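Local coordinates for protein CsuC (Acinetobacter baumannii, PDB 6FJY) that acts as the chaperone of archaic chaperone-usher Csu pili, holding the tip adhesin CsuE in a pre-assembly complex, probably by donor-strand complementation, at residues A[39-42]-A[47-50]; A[85-90]-A[196-201]; A[10-13]-A[18-21]. All coordinates share one frame; numbering follows the deposited sequence.

Interaction 1: residues A[39-42]-A[47-50]; sequences KWNQ and DNYS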
ATOM      1  N   LYS A  39     -11.909  15.095   1.960  1.00 61.17           N
ATOM      2  CA  LYS A  39     -12.601  14.467   3.067  1.00 53.88           C
ATOM      3  C   LYS A  39     -13.761  13.659   2.511  1.00 53.41           C
ATOM      4  O   LYS A  39     -14.415  14.063   1.546  1.00 43.03           O
ATOM      5  CB  LYS A  39     -13.090  15.506   4.064  1.00 55.30           C
ATOM      6  CG  LYS A  39     -13.330  14.956   5.461  1.00 67.17           C
ATOM      7  CD  LYS A  39     -13.364  16.082   6.489  1.00 66.96           C
ATOM      8  CE  LYS A  39     -13.456  15.547   7.916  1.00 79.65           C
ATOM      9  NZ  LYS A  39     -13.439  16.657   8.927  1.00 84.65           N
ATOM     10  N   TRP A  40     -13.972  12.485   3.097  1.00 59.53           N
ATOM     11  CA  TRP A  40     -14.892  11.478   2.591  1.00 55.77           C
ATOM     12  C   TRP A  40     -15.936  11.190   3.660  1.00 58.91           C
ATOM     13  O   TRP A  40     -15.590  10.782   4.772  1.00 57.75           O
ATOM     14  CB  TRP A  40     -14.108  10.222   2.220  1.00 50.81           C
ATOM     15  CG  TRP A  40     -14.893   9.056   1.735  1.00 50.97           C
ATOM     16  CD1 TRP A  40     -16.169   9.044   1.282  1.00 53.41           C
ATOM     17  CD2 TRP A  40     -14.424   7.699   1.666  1.00 45.07           C
ATOM     18  NE1 TRP A  40     -16.533   7.759   0.931  1.00 51.14           N
ATOM     19  CE2 TRP A  40     -15.476   6.919   1.156  1.00 45.49           C
ATOM     20  CE3 TRP A  40     -13.212   7.079   1.982  1.00 45.47           C
ATOM     21  CZ2 TRP A  40     -15.365   5.547   0.961  1.00 46.09           C
ATOM     22  CZ3 TRP A  40     -13.100   5.712   1.798  1.00 47.51           C
ATOM     23  CH2 TRP A  40     -14.179   4.959   1.285  1.00 48.94           C
ATOM     24  N   ASN A  41     -17.206  11.392   3.321  1.00 63.36           N
ATOM     25  CA  ASN A  41     -18.298  11.115   4.241  1.00 55.94           C
ATOM     26  C   ASN A  41     -19.401  10.425   3.468  1.00 53.20           C
ATOM     27  O   ASN A  41     -19.396  10.406   2.235  1.00 41.89           O
ATOM     28  CB  ASN A  41     -18.835  12.383   4.922  1.00 58.60           C
ATOM     29  CG  ASN A  41     -19.457  13.373   3.939  1.00 71.45           C
ATOM     30  OD1 ASN A  41     -20.619  13.237   3.554  1.00 54.63           O
ATOM     31  ND2 ASN A  41     -18.687  14.384   3.549  1.00 78.92           N
ATOM     32  N   GLN A  42     -20.307   9.787   4.198  1.00 72.39           N
ATOM     33  CA  GLN A  42     -21.466   9.194   3.544  1.00 69.51           C
ATOM     34  C   GLN A  42     -22.754   9.813   4.080  1.00 62.86           C
ATOM     35  O   GLN A  42     -23.692   9.115   4.472  1.00 55.93           O
ATOM     36  CB  GLN A  42     -21.450   7.673   3.716  1.00 66.16           C
ATOM     37  CG  GLN A  42     -20.339   6.976   2.915  1.00 61.24           C
ATOM     38  CD  GLN A  42     -20.244   5.474   3.186  1.00 62.12           C
ATOM     39  OE1 GLN A  42     -20.608   4.995   4.256  1.00 47.17           O
ATOM     40  NE2 GLN A  42     -19.754   4.735   2.213  1.00 63.45           N
ATOM     41  N   ASP A  47     -21.813   8.630  -1.064  1.00 71.64           N
ATOM     42  CA  ASP A  47     -20.439   9.088  -0.917  1.00 61.86           C
ATOM     43  C   ASP A  47     -20.322  10.530  -1.385  1.00 65.96           C
ATOM     44  O   ASP A  47     -20.643  10.849  -2.535  1.00 74.85           O
ATOM     45  CB  ASP A  47     -19.498   8.190  -1.720  1.00 47.48           C
ATOM     46  CG  ASP A  47     -19.512   6.743  -1.241  1.00 57.78           C
ATOM     47  OD1 ASP A  47     -18.986   6.480  -0.143  1.00 48.61           O
ATOM     48  OD2 ASP A  47     -20.061   5.873  -1.954  1.00 51.33           O
ATOM     49  N   ASN A  48     -19.848  11.391  -0.492  1.00 61.92           N
ATOM     50  CA  ASN A  48     -19.576  12.789  -0.774  1.00 58.59           C
ATOM     51  C   ASN A  48     -18.111  13.074  -0.486  1.00 62.33           C
ATOM     52  O   ASN A  48     -17.511  12.472   0.410  1.00 46.47           O
ATOM     53  CB  ASN A  48     -20.445  13.695   0.066  1.00 61.54           C
ATOM     54  CG  ASN A  48     -21.886  13.323  -0.026  1.00 75.52           C
ATOM     55  OD1 ASN A  48     -22.480  13.372  -1.101  1.00 73.39           O
ATOM     56  ND2 ASN A  48     -22.458  12.901   1.093  1.00 79.42           N
ATOM     57  N   TYR A  49     -17.538  13.995  -1.249  1.00 62.72           N
ATOM     58  CA  TYR A  49     -16.134  14.348  -1.105  1.00 48.21           C
ATOM     59  C   TYR A  49     -16.014  15.863  -1.070  1.00 55.55           C
ATOM     60  O   TYR A  49     -16.753  16.562  -1.769  1.00 47.89           O
ATOM     61  CB  TYR A  49     -15.311  13.765  -2.246  1.00 56.21           C
ATOM     62  CG  TYR A  49     -15.672  12.331  -2.590  1.00 58.48           C
ATOM     63  CD1 TYR A  49     -15.154  11.262  -1.871  1.00 59.42           C
ATOM     64  CD2 TYR A  49     -16.539  12.054  -3.642  1.00 60.95           C
ATOM     65  CE1 TYR A  49     -15.488   9.943  -2.202  1.00 58.62           C
ATOM     66  CE2 TYR A  49     -16.878  10.762  -3.972  1.00 53.22           C
ATOM     67  CZ  TYR A  49     -16.363   9.712  -3.251  1.00 54.19           C
ATOM     68  OH  TYR A  49     -16.703   8.426  -3.605  1.00 52.57           O
ATOM     69  N   SER A  50     -15.100  16.374  -0.240  1.00 63.37           N
ATOM     70  CA  SER A  50     -14.976  17.811  -0.049  1.00 60.50           C
ATOM     71  C   SER A  50     -13.528  18.212   0.181  1.00 61.71           C
ATOM     72  O   SER A  50     -12.723  17.441   0.717  1.00 44.92           O
ATOM     73  CB  SER A  50     -15.823  18.292   1.139  1.00 59.31           C
ATOM     74  OG  SER A  50     -15.486  17.587   2.320  1.00 58.25           O
TER

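Interaction 2: residues A[85-90]-A[196-201]; sequences EQSYRL and YVLSNS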
ATOM      1  N   GLU A  85     -12.084   7.525  13.648  1.00 61.66           N
ATOM      2  CA  GLU A  85     -11.479   7.204  12.364  1.00 62.83           C
ATOM      3  C   GLU A  85     -11.999   8.185  11.313  1.00 57.24           C
ATOM      4  O   GLU A  85     -13.170   8.123  10.922  1.00 44.70           O
ATOM      5  CB  GLU A  85     -11.811   5.767  11.971  1.00 60.70           C
ATOM      6  CG  GLU A  85     -11.264   5.363  10.609  1.00 58.18           C
ATOM      7  CD  GLU A  85     -11.698   3.993  10.206  1.00 50.04           C
ATOM      8  OE1 GLU A  85     -12.900   3.829   9.882  1.00 46.37           O
ATOM      9  OE2 GLU A  85     -10.849   3.066  10.225  1.00 52.42           O
ATOM     10  N   GLN A  86     -11.122   9.075  10.848  1.00 53.55           N
ATOM     11  CA  GLN A  86     -11.456  10.035   9.798  1.00 49.89           C
ATOM     12  C   GLN A  86     -11.119   9.453   8.428  1.00 47.96           C
ATOM     13  O   GLN A  86     -10.037   8.883   8.227  1.00 36.27           O
ATOM     14  CB  GLN A  86     -10.704  11.354   9.976  1.00 54.66           C
ATOM     15  CG  GLN A  86     -10.915  12.041  11.297  1.00 78.56           C
ATOM     16  CD  GLN A  86     -12.306  12.633  11.457  1.00 79.14           C
ATOM     17  OE1 GLN A  86     -13.093  12.683  10.512  1.00 79.95           O
ATOM     18  NE2 GLN A  86     -12.609  13.082  12.665  1.00 81.70           N
ATOM     19  N   SER A  87     -12.051   9.603   7.497  1.00 56.53           N
ATOM     20  CA  SER A  87     -11.956   9.023   6.170  1.00 57.28           C
ATOM     21  C   SER A  87     -11.636  10.110   5.156  1.00 51.83           C
ATOM     22  O   SER A  87     -12.133  11.233   5.257  1.00 35.60           O
ATOM     23  CB  SER A  87     -13.264   8.329   5.803  1.00 65.28           C
ATOM     24  OG  SER A  87     -13.623   7.407   6.818  1.00 67.60           O
ATOM     25  N   TYR A  88     -10.793   9.775   4.187  1.00 55.42           N
ATOM     26  CA  TYR A  88     -10.388  10.706   3.150  1.00 47.15           C
ATOM     27  C   TYR A  88     -10.208   9.923   1.856  1.00 54.94           C
ATOM     28  O   TYR A  88     -10.075   8.696   1.866  1.00 37.96           O
ATOM     29  CB  TYR A  88      -9.071  11.405   3.500  1.00 43.72           C
ATOM     30  CG  TYR A  88      -9.050  12.121   4.815  1.00 48.65           C
ATOM     31  CD1 TYR A  88      -8.738  11.436   5.988  1.00 43.83           C
ATOM     32  CD2 TYR A  88      -9.292  13.485   4.894  1.00 51.98           C
ATOM     33  CE1 TYR A  88      -8.693  12.078   7.200  1.00 60.03           C
ATOM     34  CE2 TYR A  88      -9.244  14.141   6.113  1.00 62.88           C
ATOM     35  CZ  TYR A  88      -8.950  13.426   7.263  1.00 61.48           C
ATOM     36  OH  TYR A  88      -8.910  14.067   8.471  1.00 52.58           O
ATOM     37  N   ARG A  89     -10.145  10.639   0.735  1.00 55.50           N
ATOM     38  CA  ARG A  89      -9.791  10.034  -0.546  1.00 49.79           C
ATOM     39  C   ARG A  89      -8.553  10.750  -1.043  1.00 46.42           C
ATOM     40  O   ARG A  89      -8.550  11.983  -1.141  1.00 45.62           O
ATOM     41  CB  ARG A  89     -10.900  10.161  -1.592  1.00 44.92           C
ATOM     42  CG  ARG A  89     -12.233   9.480  -1.242  1.00 66.14           C
ATOM     43  CD  ARG A  89     -12.194   7.967  -1.128  1.00 70.23           C
ATOM     44  NE  ARG A  89     -11.823   7.297  -2.360  1.00 66.72           N
ATOM     45  CZ  ARG A  89     -11.979   5.996  -2.568  1.00 65.41           C
ATOM     46  NH1 ARG A  89     -12.510   5.222  -1.630  1.00 63.25           N
ATOM     47  NH2 ARG A  89     -11.590   5.465  -3.714  1.00 77.58           N
ATOM     48  N   LEU A  90      -7.496   9.984  -1.306  1.00 55.34           N
ATOM     49  CA  LEU A  90      -6.315  10.490  -1.990  1.00 48.93           C
ATOM     50  C   LEU A  90      -6.561  10.386  -3.492  1.00 51.55           C
ATOM     51  O   LEU A  90      -6.903   9.306  -3.990  1.00 33.36           O
ATOM     52  CB  LEU A  90      -5.085   9.683  -1.583  1.00 53.99           C
ATOM     53  CG  LEU A  90      -3.820   9.889  -2.412  1.00 46.03           C
ATOM     54  CD1 LEU A  90      -3.380  11.319  -2.362  1.00 37.77           C
ATOM     55  CD2 LEU A  90      -2.709   8.956  -1.964  1.00 45.65           C
ATOM     56  N   TYR A 196     -18.161   0.267   0.501  1.00 68.29           N
ATOM     57  CA  TYR A 196     -17.675   0.883   1.726  1.00 56.57           C
ATOM     58  C   TYR A 196     -18.868   1.308   2.567  1.00 58.89           C
ATOM     59  O   TYR A 196     -19.800   1.934   2.054  1.00 45.61           O
ATOM     60  CB  TYR A 196     -16.802   2.099   1.438  1.00 57.63           C
ATOM     61  CG  TYR A 196     -15.349   1.800   1.164  1.00 54.16           C
ATOM     62  CD1 TYR A 196     -14.435   1.623   2.213  1.00 43.84           C
ATOM     63  CD2 TYR A 196     -14.888   1.694  -0.142  1.00 45.84           C
ATOM     64  CE1 TYR A 196     -13.096   1.330   1.950  1.00 58.44           C
ATOM     65  CE2 TYR A 196     -13.564   1.403  -0.414  1.00 63.56           C
ATOM     66  CZ  TYR A 196     -12.667   1.229   0.630  1.00 49.97           C
ATOM     67  OH  TYR A 196     -11.357   0.955   0.339  1.00 46.47           O
ATOM     68  N   VAL A 197     -18.866   0.911   3.839  1.00 52.41           N
ATOM     69  CA  VAL A 197     -19.770   1.472   4.838  1.00 59.22           C
ATOM     70  C   VAL A 197     -18.889   2.134   5.890  1.00 49.50           C
ATOM     71  O   VAL A 197     -18.299   1.464   6.743  1.00 42.72           O
ATOM     72  CB  VAL A 197     -20.693   0.418   5.449  1.00 64.92           C
ATOM     73  CG1 VAL A 197     -21.759   1.085   6.292  1.00 67.85           C
ATOM     74  CG2 VAL A 197     -21.331  -0.407   4.351  1.00 52.54           C
ATOM     75  N   LEU A 198     -18.800   3.454   5.834  1.00 58.70           N
ATOM     76  CA  LEU A 198     -17.933   4.189   6.733  1.00 58.72           C
ATOM     77  C   LEU A 198     -18.470   4.128   8.163  1.00 58.86           C
ATOM     78  O   LEU A 198     -19.654   3.878   8.409  1.00 42.81           O
ATOM     79  CB  LEU A 198     -17.803   5.641   6.268  1.00 56.98           C
ATOM     80  CG  LEU A 198     -17.048   5.887   4.956  1.00 58.47           C
ATOM     81  CD1 LEU A 198     -17.064   7.353   4.615  1.00 62.09           C
ATOM     82  CD2 LEU A 198     -15.589   5.384   5.030  1.00 48.72           C
ATOM     83  N   SER A 199     -17.563   4.377   9.107  1.00 58.69           N
ATOM     84  CA  SER A 199     -17.902   4.387  10.526  1.00 59.29           C
ATOM     85  C   SER A 199     -19.004   5.396  10.831  1.00 59.34           C
ATOM     86  O   SER A 199     -18.993   6.529  10.334  1.00 51.66           O
ATOM     87  CB  SER A 199     -16.662   4.732  11.343  1.00 60.71           C
ATOM     88  OG  SER A 199     -16.292   6.065  11.064  1.00 42.53           O
ATOM     89  N   ASN A 200     -19.946   4.988  11.677  1.00 68.68           N
ATOM     90  CA  ASN A 200     -21.033   5.861  12.118  1.00 53.29           C
ATOM     91  C   ASN A 200     -21.749   6.491  10.925  1.00 52.35           C
ATOM     92  O   ASN A 200     -21.999   7.698  10.875  1.00 49.84           O
ATOM     93  CB  ASN A 200     -20.518   6.931  13.083  1.00 58.89           C
ATOM     94  CG  ASN A 200     -19.677   6.349  14.209  1.00 64.61           C
ATOM     95  OD1 ASN A 200     -20.202   5.776  15.162  1.00 55.46           O
ATOM     96  ND2 ASN A 200     -18.365   6.520  14.113  1.00 85.89           N
ATOM     97  N   SER A 201     -22.056   5.657   9.937  1.00 62.59           N
ATOM     98  CA  SER A 201     -22.646   6.122   8.690  1.00 59.50           C
ATOM     99  C   SER A 201     -23.643   5.096   8.180  1.00 50.32           C
ATOM    100  O   SER A 201     -23.651   3.941   8.608  1.00 46.38           O
ATOM    101  CB  SER A 201     -21.569   6.374   7.620  1.00 45.23           C
ATOM    102  OG  SER A 201     -20.556   7.249   8.097  1.00 45.02           O
TER
HETATM  103  O   HOH W   1     -14.589   5.547   8.754  1.00 39.52           O
HETATM  104  O   HOH W   2     -14.703   6.734  14.030  1.00 46.50           O

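Interaction 3: residues A[10-13]-A[18-21]; sequences PKIE and ATAV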
ATOM      1  N   PRO A  10      -3.318   3.480   2.375  1.00 57.53           N
ATOM      2  CA  PRO A  10      -2.534   4.159   3.406  1.00 64.13           C
ATOM      3  C   PRO A  10      -3.386   4.580   4.601  1.00 58.63           C
ATOM      4  O   PRO A  10      -4.616   4.675   4.532  1.00 29.91           O
ATOM      5  CB  PRO A  10      -1.978   5.374   2.663  1.00 51.06           C
ATOM      6  CG  PRO A  10      -3.063   5.710   1.691  1.00 44.01           C
ATOM      7  CD  PRO A  10      -3.634   4.381   1.256  1.00 48.47           C
ATOM      8  N   LYS A  11      -2.691   4.819   5.713  1.00 54.74           N
ATOM      9  CA  LYS A  11      -3.313   5.275   6.948  1.00 54.62           C
ATOM     10  C   LYS A  11      -2.271   5.980   7.801  1.00 52.96           C
ATOM     11  O   LYS A  11      -1.066   5.755   7.655  1.00 36.14           O
ATOM     12  CB  LYS A  11      -3.981   4.144   7.749  1.00 49.07           C
ATOM     13  CG  LYS A  11      -3.445   2.732   7.530  1.00 60.95           C
ATOM     14  CD  LYS A  11      -2.053   2.502   8.067  1.00 75.64           C
ATOM     15  CE  LYS A  11      -1.550   1.115   7.630  1.00 88.25           C
ATOM     16  NZ  LYS A  11      -0.156   0.785   8.080  1.00 93.43           N
ATOM     17  N   ILE A  12      -2.764   6.860   8.670  1.00 57.90           N
ATOM     18  CA  ILE A  12      -1.960   7.643   9.604  1.00 57.14           C
ATOM     19  C   ILE A  12      -2.429   7.278  11.008  1.00 59.94           C
ATOM     20  O   ILE A  12      -3.567   7.587  11.386  1.00 55.29           O
ATOM     21  CB  ILE A  12      -2.113   9.148   9.351  1.00 55.67           C
ATOM     22  CG1 ILE A  12      -2.036   9.438   7.850  1.00 52.38           C
ATOM     23  CG2 ILE A  12      -1.041   9.927  10.116  1.00 65.56           C
ATOM     24  CD1 ILE A  12      -2.130  10.913   7.493  1.00 40.52           C
ATOM     25  N   GLU A  13      -1.572   6.609  11.776  1.00 68.92           N
ATOM     26  CA  GLU A  13      -1.966   6.167  13.105  1.00 61.69           C
ATOM     27  C   GLU A  13      -2.038   7.356  14.067  1.00 60.30           C
ATOM     28  O   GLU A  13      -1.617   8.481  13.754  1.00 39.31           O
ATOM     29  CB  GLU A  13      -1.005   5.095  13.622  1.00 63.68           C
ATOM     30  CG  GLU A  13      -0.865   3.877  12.698  1.00 61.73           C
ATOM     31  CD  GLU A  13      -2.075   2.979  12.677  1.00 64.02           C
ATOM     32  OE1 GLU A  13      -3.000   3.193  13.486  1.00 54.07           O
ATOM     33  OE2 GLU A  13      -2.092   2.046  11.849  1.00 54.82           O
ATOM     34  N   ALA A  18       2.380  11.877  10.210  1.00 68.02           N
ATOM     35  CA  ALA A  18       2.279  11.786   8.761  1.00 57.07           C
ATOM     36  C   ALA A  18       2.595  10.366   8.316  1.00 54.82           C
ATOM     37  O   ALA A  18       3.135   9.557   9.076  1.00 57.66           O
ATOM     38  CB  ALA A  18       3.204  12.798   8.075  1.00 48.16           C
ATOM     39  N   THR A  19       2.226  10.069   7.075  1.00 60.89           N
ATOM     40  CA  THR A  19       2.623   8.844   6.395  1.00 53.34           C
ATOM     41  C   THR A  19       3.075   9.193   4.984  1.00 45.49           C
ATOM     42  O   THR A  19       2.889  10.314   4.506  1.00 36.22           O
ATOM     43  CB  THR A  19       1.491   7.818   6.337  1.00 49.19           C
ATOM     44  OG1 THR A  19       2.010   6.560   5.884  1.00 38.83           O
ATOM     45  CG2 THR A  19       0.408   8.277   5.394  1.00 41.88           C
ATOM     46  N   ALA A  20       3.653   8.206   4.309  1.00 61.57           N
ATOM     47  CA  ALA A  20       4.249   8.400   2.995  1.00 59.59           C
ATOM     48  C   ALA A  20       3.619   7.464   1.972  1.00 50.65           C
ATOM     49  O   ALA A  20       3.270   6.321   2.283  1.00 41.70           O
ATOM     50  CB  ALA A  20       5.776   8.174   3.041  1.00 51.94           C
ATOM     51  N   VAL A  21       3.480   7.967   0.751  1.00 59.85           N
ATOM     52  CA  VAL A  21       3.097   7.176  -0.411  1.00 49.75           C
ATOM     53  C   VAL A  21       4.165   7.394  -1.469  1.00 52.31           C
ATOM     54  O   VAL A  21       4.628   8.523  -1.659  1.00 50.24           O
ATOM     55  CB  VAL A  21       1.704   7.552  -0.947  1.00 56.69           C
ATOM     56  CG1 VAL A  21       1.440   6.841  -2.262  1.00 50.85           C
ATOM     57  CG2 VAL A  21       0.612   7.174   0.076  1.00 52.18           C
TER
HETATM   58  O   HOH W   3       0.514   4.562   4.651  1.00 44.20           O

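Interaction 1: residues A[39-42]-A[47-50]
Over one face of the Trp40 indole sits CE1 of Tyr49, 3.7 Å from CD1 of Trp40; the two side chains point the same way, and the ring planes are inclined at 34°, neither stacked nor edge-to-face. The main-chain C of Asp47 lies above one face of the Tyr49 ring, offset toward its rim. At the indole edge, in its plane, OD1 of Asp47 accepts a hydrogen bond from NE1 of Trp40 (3.0 Å). NE2 of Gln42 reaches the same Asp47 OD1 at 3.0 Å. The indole comes on the anti side and the amide on the syn side, from opposite faces of the carboxylate plane; two donors thus grip one oxygen, which probably limits turning of the Asp47 carboxylate. Gln42 also binds the backbone of Tyr196 and Leu198.

The scaffold is an antiparallel beta hairpin of the PapD-like N-terminal domain: Lys39–Ser50 and Asn41–Asn48 are hydrogen-bonded pairs flanking the non-hydrogen-bonded pair Trp40–Tyr49. On the opposite face of the hairpin from Trp40 and Tyr49, ND2 of Asn48 donates to OD1 of Asn41 (3.1 Å). Both amides also bind Asp43 backbone atoms. The extended Lys39 chain carries NZ to a salt bridge with Glu54.

Interaction 2: residues A[85-90]-A[196-201]
Ser87 and Leu198 make the closest direct contact, a methyl against a hydroxyl: CD2 of Leu198 lies 3.3 Å from OG of Ser87. With CG anti to the carbonyl carbon (chi1 -68°), it is the CD2 branch of the leucine that reaches the serine, CD1 standing anti to CA (chi2 178°).

Polar linkage runs through water. One molecule donates to OE1 of Glu85 at 2.7 Å. The same water is hydrogen-bonded to OG of Ser87 and accepts from the backbone N of Ser199, joining both segments at three points. A second accepts from Glu85 N (2.8 Å) and, weakly, from OG of Ser199. The carboxylate of Glu85 is held further by the Tyr123 hydroxyl and the backbone N of Phe172. Past Ser199 the chain turns back, OG of Ser201 donating to Ser199 O.

The cationic contact is looser. CE2 of Tyr196 lies at the edge of the Arg89 guanidinium, near its plane, 4.1 Å from NH1 of Arg89, and the two flat groups are almost perpendicular at 89°. Arg89 binds Ser117 and makes a cation-pi contact with Trp40, while the Tyr196 hydroxyl meets Arg174. Both side chains also bind backbone of the other protein chain, an arrangement consistent with the subunit-binding cleft between the two domains of PapD-family chaperones.

Interaction 3: residues A[10-13]-A[18-21]
Ile12 and Thr19 form the tight part of this contact, their side chains crossing at an angle with CG1 of Ile12 3.7 Å from CG2 of Thr19. The two branches of the isoleucine divide the work. While CG1 meets the threonine methyl, CG2 of Ile12 lies against the backbone of Ala18, 3.9 Å from N of Ala18. From the other strand, Thr19 presses against the main chain, its CB 3.5 Å from the carbonyl O of Lys11. Thr19 has OG1 anti to the backbone N (chi1 -169°), which leaves its methyl between N and the carbonyl carbon and turned to the isoleucine.

Toward the other end the segments draw apart. The CA atoms of Pro10 and Val21 are 7.4 Å from each other, against 5.7 Å for the CA atoms of Ile12 and Thr19, and the link narrows to a van der Waals touch between CB of Pro10 and CG2 of Val21 at 4.1 Å. Between the two places a water bridges the segments, hydrogen-bonded to OG1 of Thr19 (2.8 Å) and only weakly to N of Lys11. CB of Lys11 points away from the other segment, and its side chain touches Tyr123, Ser129 and Thr132.

Although the segments run nearly antiparallel, they do not pair as neighbouring strands: the backbone of Ile12 bonds to Phe121 and Tyr123, whereas Thr19 and Val21 bond to Leu74 and Leu72. Strand 3-6 pairs with 18-25, and after it the chain crosses over so that 11-12 runs parallel to 109-123. Such a switch of the first strand from one sheet to the other is typical of the Ig-like beta sandwich of PapD-type chaperone N-terminal domains.

In the fold
Read from the N terminus, the three contacts follow one another in series, none nested in or crossing another. Interaction 3 closes first, around a short loop with four residues between its segments. Interaction 1 then closes the hairpin of strands 31-41 and 48-50, about 19 Å away between centres and without touching it. Interaction 2 is the long-range closure: more than a hundred residues separate its segments, and it ties the N-terminal Ig-like sandwich to the C-terminal part of the chain. Interactions 1 and 2 meet through Gln42 and Trp40, whereas interaction 3 touches interaction 2 lightly, where Val21 packs on Leu90.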